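Local coordinates for Rbsd/fucu transport protein family protein (Streptococcus pneumoniae, PDB 4A34), which probably catalyses the interconversion of the alpha and beta anomers of L-fucose, and binds beta-L-fucopyranose in a pocket completed by a second subunit, at residues 26-31 with 51-56; 11-16 with 55-60. One frame throughout, in Å; residues are numbered along the deposited sequence.

Helix 50-60 takes part in both contacts: its 51-56 part packs on strand 25-29 in interaction 1, and its 55-60 part faces helix 11-19 in interaction 2, so that Asp55 and Ser56 belong to both. The two centres lie about 10 Å apart and their side chains run together. Leu28 CD2 meets Ile57 CD1 at 3.5 Å, and Leu53 CD1 meets Leu13 CD2 at 3.8 Å, which makes one apolar layer of the strand and the two helices. Of the two contacts, interaction 1 holds a residue of the sugar pocket, Asp30, which follows the strand directly and is hydrogen-bonded to the fucopyranose.

Interaction 1: 26-31 with 51-56; sequences IVLADA and PELLDS. With FUL (beta-L-fucopyranose), chain B.
Leu28 reaches out from strand 25-29 and divides its two methyls between neighbouring leucines of helix 50-60, a helix-on-sheet packing in the core of the RbsD/FucU fold. The CD2 methyl lies 4.2 Å from CD2 of Leu53, and CD1 lies 4.2 Å from CD1 of Leu54. Leu53 points toward the strand, whereas Leu54 starts off to one side of it and comes to Leu28 through one methyl of its fork. With CG of Leu28 at chi1 -50° and the chain extended beyond it, the fork ends on the helix with one branch for each partner. No hydrogen bond joins the segments, and all three leucines are buried. Val122, on strand 120-124, and Leu135, on strand 133-136, also touch Leu28, while Tyr89 of helix 85-93 touches Leu54.

The same strand runs into the sugar pocket, where Asp30 follows its last residue. Here CG sits between the backbone N and the carbonyl carbon (chi1 68°), and the carboxylate meets two adjacent hydroxyls of beta-L-fucopyranose. The backbone N of Ala131 also bonds to OD2, which fixes the carboxylate from the protein side, and His22 of the second subunit holds the sugar as well. Both sugar hydroxyls donate to Asp30: O2 to OD1 at 3.2 Å, and O3 to OD2 at 2.7 Å.

Interaction 2: 11-16 with 55-60; sequences PDLLKT and DSILYL
Leu14 and Leu60 make the closer of the two contacts between helix 11-19 and the end of helix 50-60, a sparse helix-helix packing in which CD1 of Leu14 stands 4.0 Å from CD1 of Leu60. The side chains cross at about a right angle and touch through one methyl of each. Leu60 points toward helix 11-19. Leu14 sets out obliquely, past one side of helix 50-60, yet with CG anti to the backbone N (chi1 -160°) its CD1 branch comes across to Leu60. Leu2 and Ile5 of the third subunit cover Leu14 and Leu60 respectively, and His4 of the same subunit meets the ring of Tyr59. The second contact is looser: Leu13 CD2 and Ile57 CD1 are 4.4 Å apart, Leu13 directed at the other helix and Ile57 reaching it with the outer end of its chain. The backbones stay well separated, 9.2 Å between CA of Leu14 and CA of Ile57, and no hydrogen bond joins the two segments.

On the more open side lie Asp12, Lys15, Asp55 and Tyr59. Lys15 forms a salt bridge with Glu19 through NZ, and OD1 of Asp55 is hydrogen-bonded to His96. Within the chain, Leu13 also packs on Ile26 of strand 25-29 and on Ile43 of strand 42-45, and Ile57 rests on strand 25-29 too, so the two helices lie beside each other against the sheet.

Interaction 1: 26-31 with 51-56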
ATOM      1  N   ILE I  26      21.608 -11.597 -11.673  1.00 29.35           N
ATOM      2  CA  ILE I  26      21.457 -11.563 -10.222  1.00 29.25           C
ATOM      3  C   ILE I  26      22.816 -11.411  -9.564  1.00 29.32           C
ATOM      4  O   ILE I  26      23.773 -12.076  -9.951  1.00 29.43           O
ATOM      5  CB  ILE I  26      20.715 -12.817  -9.656  1.00 29.15           C
ATOM      6  CG1 ILE I  26      20.617 -12.725  -8.122  1.00 28.82           C
ATOM      7  CG2 ILE I  26      21.380 -14.108 -10.134  1.00 28.65           C
ATOM      8  CD1 ILE I  26      19.845 -13.806  -7.466  1.00 27.77           C
ATOM      9  N   VAL I  27      22.881 -10.537  -8.564  1.00 29.34           N
ATOM     10  CA  VAL I  27      24.130 -10.208  -7.895  1.00 29.32           C
ATOM     11  C   VAL I  27      24.217 -10.900  -6.551  1.00 29.53           C
ATOM     12  O   VAL I  27      23.315 -10.786  -5.718  1.00 29.45           O
ATOM     13  CB  VAL I  27      24.291  -8.684  -7.696  1.00 29.23           C
ATOM     14  CG1 VAL I  27      25.630  -8.367  -7.068  1.00 29.56           C
ATOM     15  CG2 VAL I  27      24.157  -7.946  -9.022  1.00 29.49           C
ATOM     16  N   LEU I  28      25.310 -11.624  -6.344  1.00 29.79           N
ATOM     17  CA  LEU I  28      25.584 -12.206  -5.049  1.00 30.23           C
ATOM     18  C   LEU I  28      26.517 -11.228  -4.362  1.00 30.41           C
ATOM     19  O   LEU I  28      27.714 -11.176  -4.652  1.00 30.61           O
ATOM     20  CB  LEU I  28      26.197 -13.608  -5.193  1.00 30.36           C
ATOM     21  CG  LEU I  28      25.468 -14.593  -6.132  1.00 31.48           C
ATOM     22  CD1 LEU I  28      26.192 -15.937  -6.259  1.00 32.04           C
ATOM     23  CD2 LEU I  28      24.023 -14.832  -5.706  1.00 30.88           C
ATOM     24  N   ALA I  29      25.954 -10.413  -3.478  1.00 30.47           N
ATOM     25  CA  ALA I  29      26.704  -9.328  -2.866  1.00 30.71           C
ATOM     26  C   ALA I  29      27.345  -9.745  -1.548  1.00 30.82           C
ATOM     27  O   ALA I  29      26.735 -10.473  -0.761  1.00 30.92           O
ATOM     28  CB  ALA I  29      25.804  -8.133  -2.659  1.00 30.69           C
ATOM     29  N   ASP I  30      28.565  -9.277  -1.302  1.00 30.85           N
ATOM     30  CA  ASP I  30      29.238  -9.577  -0.045  1.00 31.19           C
ATOM     31  C   ASP I  30      28.837  -8.597   1.055  1.00 31.30           C
ATOM     32  O   ASP I  30      28.228  -7.567   0.782  1.00 31.27           O
ATOM     33  CB  ASP I  30      30.766  -9.677  -0.220  1.00 31.58           C
ATOM     34  CG  ASP I  30      31.444  -8.337  -0.551  1.00 32.51           C
ATOM     35  OD1 ASP I  30      31.041  -7.264  -0.035  1.00 34.16           O
ATOM     36  OD2 ASP I  30      32.428  -8.374  -1.321  1.00 32.86           O
ATOM     37  N   ALA I  31      29.204  -8.918   2.293  1.00 31.51           N
ATOM     38  CA  ALA I  31      28.733  -8.189   3.472  1.00 31.44           C
ATOM     39  C   ALA I  31      28.997  -6.694   3.421  1.00 31.41           C
ATOM     40  O   ALA I  31      28.227  -5.914   3.966  1.00 31.44           O
ATOM     41  CB  ALA I  31      29.335  -8.782   4.732  1.00 31.62           C
ATOM     42  N   PRO I  51      30.405 -18.853  -1.685  1.00 35.22           N
ATOM     43  CA  PRO I  51      30.701 -20.127  -2.369  1.00 35.35           C
ATOM     44  C   PRO I  51      29.620 -21.191  -2.169  1.00 35.28           C
ATOM     45  O   PRO I  51      29.267 -21.889  -3.121  1.00 34.98           O
ATOM     46  CB  PRO I  51      32.046 -20.589  -1.757  1.00 35.43           C
ATOM     47  CG  PRO I  51      32.388 -19.613  -0.682  1.00 35.32           C
ATOM     48  CD  PRO I  51      31.563 -18.373  -0.901  1.00 35.55           C
ATOM     49  N   GLU I  52      29.097 -21.293  -0.946  1.00 35.70           N
ATOM     50  CA  GLU I  52      27.958 -22.172  -0.656  1.00 36.28           C
ATOM     51  C   GLU I  52      26.760 -21.810  -1.537  1.00 35.98           C
ATOM     52  O   GLU I  52      26.181 -22.673  -2.200  1.00 36.33           O
ATOM     53  CB  GLU I  52      27.553 -22.097   0.824  1.00 36.79           C
ATOM     54  CG  GLU I  52      28.535 -22.729   1.807  1.00 38.71           C
ATOM     55  CD  GLU I  52      29.466 -21.709   2.448  1.00 41.89           C
ATOM     56  OE1 GLU I  52      30.340 -21.152   1.739  1.00 42.73           O
ATOM     57  OE2 GLU I  52      29.331 -21.480   3.672  1.00 42.90           O
ATOM     58  N   LEU I  53      26.409 -20.528  -1.554  1.00 35.51           N
ATOM     59  CA  LEU I  53      25.279 -20.050  -2.343  1.00 35.17           C
ATOM     60  C   LEU I  53      25.495 -20.195  -3.858  1.00 34.88           C
ATOM     61  O   LEU I  53      24.542 -20.464  -4.599  1.00 34.38           O
ATOM     62  CB  LEU I  53      24.960 -18.591  -1.979  1.00 35.20           C
ATOM     63  CG  LEU I  53      23.599 -18.042  -2.406  1.00 34.89           C
ATOM     64  CD1 LEU I  53      22.496 -18.906  -1.852  1.00 35.03           C
ATOM     65  CD2 LEU I  53      23.434 -16.611  -1.926  1.00 35.54           C
ATOM     66  N   LEU I  54      26.744 -20.020  -4.300  1.00 34.61           N
ATOM     67  CA  LEU I  54      27.099 -20.093  -5.724  1.00 34.74           C
ATOM     68  C   LEU I  54      26.906 -21.506  -6.290  1.00 35.13           C
ATOM     69  O   LEU I  54      26.441 -21.681  -7.419  1.00 34.87           O
ATOM     70  CB  LEU I  54      28.543 -19.616  -5.943  1.00 34.69           C
ATOM     71  CG  LEU I  54      29.152 -19.702  -7.350  1.00 34.67           C
ATOM     72  CD1 LEU I  54      28.365 -18.857  -8.366  1.00 34.63           C
ATOM     73  CD2 LEU I  54      30.608 -19.290  -7.320  1.00 33.87           C
ATOM     74  N   ASP I  55      27.269 -22.503  -5.487  1.00 35.61           N
ATOM     75  CA  ASP I  55      27.107 -23.898  -5.846  1.00 36.00           C
ATOM     76  C   ASP I  55      25.623 -24.251  -6.048  1.00 36.08           C
ATOM     77  O   ASP I  55      25.252 -24.912  -7.031  1.00 36.12           O
ATOM     78  CB  ASP I  55      27.728 -24.764  -4.746  1.00 36.35           C
ATOM     79  CG  ASP I  55      27.934 -26.204  -5.179  1.00 37.71           C
ATOM     80  OD1 ASP I  55      28.490 -26.435  -6.283  1.00 38.94           O
ATOM     81  OD2 ASP I  55      27.545 -27.107  -4.403  1.00 39.10           O
ATOM     82  N   SER I  56      24.782 -23.791  -5.122  1.00 35.93           N
ATOM     83  CA  SER I  56      23.349 -24.082  -5.150  1.00 35.76           C
ATOM     84  C   SER I  56      22.665 -23.412  -6.332  1.00 35.69           C
ATOM     85  O   SER I  56      21.808 -24.004  -6.982  1.00 35.70           O
ATOM     86  CB  SER I  56      22.686 -23.636  -3.845  1.00 35.78           C
ATOM     87  OG  SER I  56      23.241 -24.305  -2.728  1.00 35.51           O
TER
HETATM   88  C1  FUL B1144      32.982  -2.767  -1.975  1.00 44.27           C
HETATM   89  C2  FUL B1144      32.764  -4.162  -1.373  1.00 43.71           C
HETATM   90  O2  FUL B1144      31.698  -4.848  -1.989  1.00 43.62           O
HETATM   91  C3  FUL B1144      34.048  -4.959  -1.586  1.00 43.39           C
HETATM   92  O3  FUL B1144      33.960  -6.229  -1.000  1.00 44.43           O
HETATM   93  C4  FUL B1144      35.230  -4.213  -0.993  1.00 43.43           C
HETATM   94  O4  FUL B1144      35.014  -4.078   0.386  1.00 43.17           O
HETATM   95  C5  FUL B1144      35.303  -2.828  -1.624  1.00 43.95           C
HETATM   96  C6  FUL B1144      36.530  -2.065  -1.142  1.00 43.18           C
HETATM   97  O5  FUL B1144      34.087  -2.149  -1.331  1.00 44.32           O
HETATM   98  O1  FUL B1144      31.845  -1.951  -1.846  1.00 45.68           O

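Interaction 2: 11-16 with 55-60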
ATOM      1  N   PRO I  11      13.274 -19.069   0.828  1.00 29.45           N
ATOM      2  CA  PRO I  11      11.982 -19.050   0.129  1.00 29.22           C
ATOM      3  C   PRO I  11      11.815 -17.932  -0.916  1.00 29.23           C
ATOM      4  O   PRO I  11      11.297 -18.193  -2.001  1.00 28.91           O
ATOM      5  CB  PRO I  11      10.984 -18.879   1.273  1.00 29.29           C
ATOM      6  CG  PRO I  11      11.649 -19.554   2.425  1.00 28.99           C
ATOM      7  CD  PRO I  11      13.100 -19.248   2.281  1.00 29.11           C
ATOM      8  N   ASP I  12      12.239 -16.708  -0.600  1.00 29.28           N
ATOM      9  CA  ASP I  12      12.119 -15.613  -1.562  1.00 29.49           C
ATOM     10  C   ASP I  12      13.145 -15.722  -2.689  1.00 29.73           C
ATOM     11  O   ASP I  12      12.790 -15.561  -3.862  1.00 29.64           O
ATOM     12  CB  ASP I  12      12.166 -14.232  -0.902  1.00 29.42           C
ATOM     13  CG  ASP I  12      11.506 -13.147  -1.768  1.00 30.56           C
ATOM     14  OD1 ASP I  12      10.486 -13.441  -2.448  1.00 29.71           O
ATOM     15  OD2 ASP I  12      12.008 -11.998  -1.772  1.00 31.36           O
ATOM     16  N   LEU I  13      14.397 -16.036  -2.347  1.00 30.04           N
ATOM     17  CA  LEU I  13      15.425 -16.275  -3.369  1.00 30.41           C
ATOM     18  C   LEU I  13      14.982 -17.302  -4.425  1.00 30.36           C
ATOM     19  O   LEU I  13      15.182 -17.084  -5.617  1.00 30.49           O
ATOM     20  CB  LEU I  13      16.783 -16.667  -2.753  1.00 30.21           C
ATOM     21  CG  LEU I  13      17.872 -17.114  -3.746  1.00 30.28           C
ATOM     22  CD1 LEU I  13      18.265 -15.991  -4.699  1.00 30.83           C
ATOM     23  CD2 LEU I  13      19.104 -17.665  -3.044  1.00 30.08           C
ATOM     24  N   LEU I  14      14.375 -18.402  -3.987  1.00 30.53           N
ATOM     25  CA  LEU I  14      13.926 -19.438  -4.924  1.00 30.89           C
ATOM     26  C   LEU I  14      12.843 -18.908  -5.861  1.00 30.85           C
ATOM     27  O   LEU I  14      12.893 -19.147  -7.060  1.00 30.99           O
ATOM     28  CB  LEU I  14      13.451 -20.695  -4.184  1.00 30.85           C
ATOM     29  CG  LEU I  14      13.385 -22.027  -4.949  1.00 31.38           C
ATOM     30  CD1 LEU I  14      14.394 -22.135  -6.085  1.00 31.61           C
ATOM     31  CD2 LEU I  14      13.592 -23.177  -3.985  1.00 32.24           C
ATOM     32  N   LYS I  15      11.884 -18.174  -5.307  1.00 30.85           N
ATOM     33  CA  LYS I  15      10.875 -17.496  -6.110  1.00 30.93           C
ATOM     34  C   LYS I  15      11.545 -16.650  -7.192  1.00 31.13           C
ATOM     35  O   LYS I  15      11.203 -16.756  -8.381  1.00 31.58           O
ATOM     36  CB  LYS I  15       9.986 -16.610  -5.228  1.00 30.66           C
ATOM     37  CG  LYS I  15       8.842 -15.957  -5.964  1.00 30.36           C
ATOM     38  CD  LYS I  15       7.999 -15.113  -5.023  1.00 30.84           C
ATOM     39  CE  LYS I  15       6.881 -14.377  -5.757  1.00 30.68           C
ATOM     40  NZ  LYS I  15       7.345 -13.221  -6.552  1.00 29.85           N
ATOM     41  N   THR I  16      12.503 -15.820  -6.785  1.00 30.77           N
ATOM     42  CA  THR I  16      13.117 -14.894  -7.726  1.00 30.43           C
ATOM     43  C   THR I  16      14.027 -15.596  -8.739  1.00 30.63           C
ATOM     44  O   THR I  16      14.049 -15.218  -9.904  1.00 30.50           O
ATOM     45  CB  THR I  16      13.728 -13.634  -7.024  1.00 30.26           C
ATOM     46  OG1 THR I  16      14.960 -13.237  -7.644  1.00 30.15           O
ATOM     47  CG2 THR I  16      13.953 -13.894  -5.591  1.00 28.88           C
ATOM     48  N   ASP I  55      27.269 -22.503  -5.487  1.00 35.61           N
ATOM     49  CA  ASP I  55      27.107 -23.898  -5.846  1.00 36.00           C
ATOM     50  C   ASP I  55      25.623 -24.251  -6.048  1.00 36.08           C
ATOM     51  O   ASP I  55      25.252 -24.912  -7.031  1.00 36.12           O
ATOM     52  CB  ASP I  55      27.728 -24.764  -4.746  1.00 36.35           C
ATOM     53  CG  ASP I  55      27.934 -26.204  -5.179  1.00 37.71           C
ATOM     54  OD1 ASP I  55      28.490 -26.435  -6.283  1.00 38.94           O
ATOM     55  OD2 ASP I  55      27.545 -27.107  -4.403  1.00 39.10           O
ATOM     56  N   SER I  56      24.782 -23.791  -5.122  1.00 35.93           N
ATOM     57  CA  SER I  56      23.349 -24.082  -5.150  1.00 35.76           C
ATOM     58  C   SER I  56      22.665 -23.412  -6.332  1.00 35.69           C
ATOM     59  O   SER I  56      21.808 -24.004  -6.982  1.00 35.70           O
ATOM     60  CB  SER I  56      22.686 -23.636  -3.845  1.00 35.78           C
ATOM     61  OG  SER I  56      23.241 -24.305  -2.728  1.00 35.51           O
ATOM     62  N   ILE I  57      23.056 -22.171  -6.599  1.00 35.79           N
ATOM     63  CA  ILE I  57      22.490 -21.400  -7.701  1.00 35.56           C
ATOM     64  C   ILE I  57      22.920 -21.988  -9.043  1.00 35.94           C
ATOM     65  O   ILE I  57      22.090 -22.139  -9.941  1.00 36.20           O
ATOM     66  CB  ILE I  57      22.825 -19.879  -7.570  1.00 35.14           C
ATOM     67  CG1 ILE I  57      22.104 -19.300  -6.348  1.00 34.39           C
ATOM     68  CG2 ILE I  57      22.439 -19.122  -8.827  1.00 34.51           C
ATOM     69  CD1 ILE I  57      22.319 -17.831  -6.104  1.00 32.48           C
ATOM     70  N   LEU I  58      24.199 -22.345  -9.168  1.00 36.32           N
ATOM     71  CA  LEU I  58      24.711 -22.966 -10.406  1.00 36.59           C
ATOM     72  C   LEU I  58      24.046 -24.319 -10.693  1.00 36.91           C
ATOM     73  O   LEU I  58      23.821 -24.686 -11.856  1.00 37.04           O
ATOM     74  CB  LEU I  58      26.239 -23.102 -10.375  1.00 36.15           C
ATOM     75  CG  LEU I  58      27.059 -21.812 -10.455  1.00 35.55           C
ATOM     76  CD1 LEU I  58      28.523 -22.120 -10.297  1.00 35.72           C
ATOM     77  CD2 LEU I  58      26.819 -21.048 -11.750  1.00 35.69           C
ATOM     78  N   TYR I  59      23.713 -25.037  -9.621  1.00 37.02           N
ATOM     79  CA  TYR I  59      22.968 -26.295  -9.703  1.00 37.29           C
ATOM     80  C   TYR I  59      21.597 -26.138 -10.368  1.00 37.19           C
ATOM     81  O   TYR I  59      21.182 -26.995 -11.154  1.00 37.38           O
ATOM     82  CB  TYR I  59      22.804 -26.882  -8.296  1.00 37.61           C
ATOM     83  CG  TYR I  59      22.117 -28.224  -8.239  1.00 38.60           C
ATOM     84  CD1 TYR I  59      22.688 -29.349  -8.842  1.00 39.41           C
ATOM     85  CD2 TYR I  59      20.901 -28.380  -7.561  1.00 39.20           C
ATOM     86  CE1 TYR I  59      22.065 -30.594  -8.779  1.00 40.17           C
ATOM     87  CE2 TYR I  59      20.263 -29.625  -7.495  1.00 39.69           C
ATOM     88  CZ  TYR I  59      20.856 -30.725  -8.106  1.00 40.68           C
ATOM     89  OH  TYR I  59      20.247 -31.956  -8.059  1.00 41.44           O
ATOM     90  N   LEU I  60      20.902 -25.043 -10.057  1.00 36.94           N
ATOM     91  CA  LEU I  60      19.527 -24.841 -10.516  1.00 36.31           C
ATOM     92  C   LEU I  60      19.401 -23.945 -11.742  1.00 36.19           C
ATOM     93  O   LEU I  60      18.478 -24.114 -12.541  1.00 36.15           O
ATOM     94  CB  LEU I  60      18.663 -24.281  -9.390  1.00 36.15           C
ATOM     95  CG  LEU I  60      18.475 -25.055  -8.079  1.00 36.22           C
ATOM     96  CD1 LEU I  60      17.545 -24.285  -7.159  1.00 35.75           C
ATOM     97  CD2 LEU I  60      17.948 -26.460  -8.294  1.00 35.33           C
TER